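Local coordinates for protein alcohol dehydrogenase IV (Corynebacterium glutamicum, PDB 3IV7) that probably reduces maleylacetate with a nicotinamide cofactor, as a member of the iron-containing alcohol dehydrogenase family, at residues T262-F270 / A291-R299. Residues are numbered along the deposited sequence; the frame is centred on the assembly and turned at random.
Sequences TVLPYVLAF and ALEGLQRLR
Leu-268 and Leu-295 meet methyl to methyl, CD2 to CD2 at 3.6 Å, at the middle of an antiparallel helix pair in the all-helical C-terminal region characteristic of iron-containing alcohol dehydrogenases. The segment axes approach to 10.1 Å, with 165° between their N-to-C directions, a spacing that leaves room for branched leucines between the backbones. With CG anti to the backbone N (chi1 -179°), Leu-268 reaches across, sliding past Leu-295 in the opposite direction; its CD2 also lies 4.0 Å from CD1 of Leu-292, a methyl that touches the Pro-265 carbonyl oxygen too. On helix 164-181, Ile-179 packs against Leu-268 and Leu-175 against Leu-295.

Pro-265 buries nearly as much surface. Lacking an amide hydrogen, it cannot donate to the preceding turn, and the helix is kinked here; its compact ring gives the partner helix a smooth surface: Leu-295 CD2 lies 3.6 Å from Pro-265 CA. Farther along, the ring meets Arg-299, whose chain bends at chi3 (67°) and lays one guanidinium face over the proline, a van der Waals contact of ring CH groups with the flat cation, which leaves the in-plane N-H groups to polar partners. Arg-299 NH1 donates to Gln-296 OE1 at 2.8 Å, while NH2 bonds to the carbonyl of Pro-305 and to a water that donates to Tyr-266 OH. Pro-265 CG sits over the centre of that guanidinium, 3.8 Å from Arg-299 CZ.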
# COMPACT_ATOMS: atom_id res chain seq x y z
N THR A 262 -25.59 -9.35 -2.57
CA THR A 262 -26.90 -9.10 -2.00
C THR A 262 -26.84 -8.45 -0.63
O THR A 262 -27.57 -7.50 -0.35
CB THR A 262 -27.71 -10.39 -1.91
OG1 THR A 262 -27.84 -10.97 -3.21
CG2 THR A 262 -29.13 -10.12 -1.31
N VAL A 263 -25.96 -8.95 0.23
CA VAL A 263 -25.89 -8.49 1.61
C VAL A 263 -25.31 -7.07 1.77
O VAL A 263 -25.75 -6.30 2.65
CB VAL A 263 -25.10 -9.50 2.46
CG1 VAL A 263 -24.77 -8.92 3.82
CG2 VAL A 263 -25.90 -10.81 2.60
N LEU A 264 -24.34 -6.73 0.91
CA LEU A 264 -23.61 -5.46 1.00
C LEU A 264 -24.46 -4.20 1.20
O LEU A 264 -24.24 -3.46 2.15
CB LEU A 264 -22.69 -5.30 -0.21
CG LEU A 264 -21.93 -3.95 -0.31
CD1 LEU A 264 -21.09 -3.68 0.94
CD2 LEU A 264 -21.06 -3.93 -1.59
N PRO A 265 -25.46 -3.97 0.32
CA PRO A 265 -26.22 -2.73 0.52
C PRO A 265 -26.95 -2.64 1.85
O PRO A 265 -27.18 -1.54 2.36
CB PRO A 265 -27.22 -2.76 -0.62
CG PRO A 265 -27.31 -4.28 -1.00
CD PRO A 265 -25.95 -4.75 -0.83
N TYR A 266 -27.34 -3.79 2.39
CA TYR A 266 -28.04 -3.84 3.69
C TYR A 266 -27.08 -3.53 4.85
O TYR A 266 -27.44 -2.79 5.78
CB TYR A 266 -28.77 -5.22 3.86
CG TYR A 266 -29.81 -5.38 2.79
CD1 TYR A 266 -31.01 -4.68 2.87
CD2 TYR A 266 -29.52 -6.05 1.63
CE1 TYR A 266 -31.89 -4.69 1.84
CE2 TYR A 266 -30.40 -6.10 0.61
CZ TYR A 266 -31.60 -5.40 0.71
OH TYR A 266 -32.51 -5.44 -0.33
N VAL A 267 -25.85 -4.01 4.76
CA VAL A 267 -24.84 -3.68 5.80
C VAL A 267 -24.45 -2.22 5.67
O VAL A 267 -24.29 -1.52 6.66
CB VAL A 267 -23.64 -4.55 5.74
CG1 VAL A 267 -22.64 -4.12 6.80
CG2 VAL A 267 -24.05 -6.04 5.91
N LEU A 268 -24.35 -1.73 4.44
CA LEU A 268 -24.06 -0.31 4.24
C LEU A 268 -25.17 0.55 4.84
O LEU A 268 -24.89 1.47 5.64
CB LEU A 268 -23.88 0.02 2.79
CG LEU A 268 -23.56 1.48 2.50
CD1 LEU A 268 -22.29 1.93 3.28
CD2 LEU A 268 -23.37 1.65 1.01
N ALA A 269 -26.41 0.26 4.45
CA ALA A 269 -27.57 1.00 4.97
C ALA A 269 -27.61 0.99 6.47
O ALA A 269 -27.89 2.01 7.10
CB ALA A 269 -28.86 0.41 4.41
N PHE A 270 -27.31 -0.17 7.05
CA PHE A 270 -27.36 -0.40 8.50
C PHE A 270 -26.30 0.42 9.26
O PHE A 270 -26.62 1.06 10.26
CB PHE A 270 -27.14 -1.90 8.77
CG PHE A 270 -27.15 -2.28 10.23
CD1 PHE A 270 -28.34 -2.55 10.89
CD2 PHE A 270 -25.96 -2.48 10.92
CE1 PHE A 270 -28.35 -2.92 12.24
CE2 PHE A 270 -25.96 -2.87 12.27
CZ PHE A 270 -27.14 -3.08 12.92
N ALA A 291 -23.04 7.51 0.31
CA ALA A 291 -22.45 6.24 -0.09
C ALA A 291 -23.51 5.30 -0.63
O ALA A 291 -23.28 4.57 -1.62
CB ALA A 291 -21.75 5.61 1.10
N LEU A 292 -24.69 5.32 -0.02
CA LEU A 292 -25.78 4.40 -0.40
C LEU A 292 -26.35 4.74 -1.77
O LEU A 292 -26.63 3.86 -2.55
CB LEU A 292 -26.88 4.38 0.64
CG LEU A 292 -27.96 3.29 0.46
CD1 LEU A 292 -27.36 1.91 0.54
CD2 LEU A 292 -29.06 3.45 1.48
N GLU A 293 -26.53 6.02 -2.09
CA GLU A 293 -27.05 6.33 -3.41
C GLU A 293 -26.01 5.94 -4.47
O GLU A 293 -26.36 5.49 -5.54
CB GLU A 293 -27.50 7.80 -3.55
CG GLU A 293 -26.40 8.82 -3.70
CD GLU A 293 -26.94 10.28 -3.67
OE1 GLU A 293 -27.80 10.59 -2.81
OE2 GLU A 293 -26.49 11.11 -4.51
N GLY A 294 -24.74 6.08 -4.15
CA GLY A 294 -23.70 5.64 -5.04
C GLY A 294 -23.79 4.14 -5.27
O GLY A 294 -23.77 3.67 -6.40
N LEU A 295 -23.89 3.37 -4.18
CA LEU A 295 -24.00 1.93 -4.30
C LEU A 295 -25.28 1.55 -5.06
O LEU A 295 -25.24 0.68 -5.92
CB LEU A 295 -23.97 1.24 -2.93
CG LEU A 295 -24.10 -0.30 -2.96
CD1 LEU A 295 -22.98 -0.92 -3.86
CD2 LEU A 295 -24.02 -0.85 -1.56
N GLN A 296 -26.40 2.22 -4.76
CA GLN A 296 -27.68 1.90 -5.40
C GLN A 296 -27.67 2.20 -6.90
O GLN A 296 -28.19 1.42 -7.70
CB GLN A 296 -28.84 2.62 -4.70
CG GLN A 296 -29.16 2.12 -3.30
CD GLN A 296 -29.59 0.65 -3.26
OE1 GLN A 296 -28.76 -0.25 -3.12
NE2 GLN A 296 -30.91 0.42 -3.27
N ARG A 297 -27.05 3.32 -7.30
CA ARG A 297 -26.89 3.64 -8.71
C ARG A 297 -26.04 2.63 -9.42
O ARG A 297 -26.30 2.30 -10.58
CB ARG A 297 -26.27 5.02 -8.89
CG ARG A 297 -27.18 6.11 -8.54
CD ARG A 297 -26.53 7.46 -8.64
NE ARG A 297 -27.43 8.51 -8.16
CZ ARG A 297 -27.13 9.81 -8.12
NH1 ARG A 297 -25.95 10.24 -8.56
NH2 ARG A 297 -28.02 10.68 -7.66
N LEU A 298 -24.98 2.17 -8.77
CA LEU A 298 -24.15 1.14 -9.36
C LEU A 298 -24.97 -0.12 -9.55
O LEU A 298 -24.99 -0.70 -10.66
CB LEU A 298 -22.93 0.85 -8.51
CG LEU A 298 -22.09 -0.34 -8.94
CD1 LEU A 298 -21.52 -0.16 -10.36
CD2 LEU A 298 -20.97 -0.52 -7.92
N ARG A 299 -25.66 -0.53 -8.49
CA ARG A 299 -26.45 -1.76 -8.54
C ARG A 299 -27.50 -1.75 -9.63
O ARG A 299 -27.64 -2.73 -10.38
CB ARG A 299 -27.10 -2.04 -7.19
CG ARG A 299 -26.07 -2.43 -6.11
CD ARG A 299 -26.72 -2.68 -4.80
NE ARG A 299 -27.55 -3.86 -4.85
CZ ARG A 299 -28.83 -3.92 -4.47
NH1 ARG A 299 -29.46 -2.86 -3.97
NH2 ARG A 299 -29.47 -5.07 -4.57
O HOH W 1 -31.99 -5.76 -2.95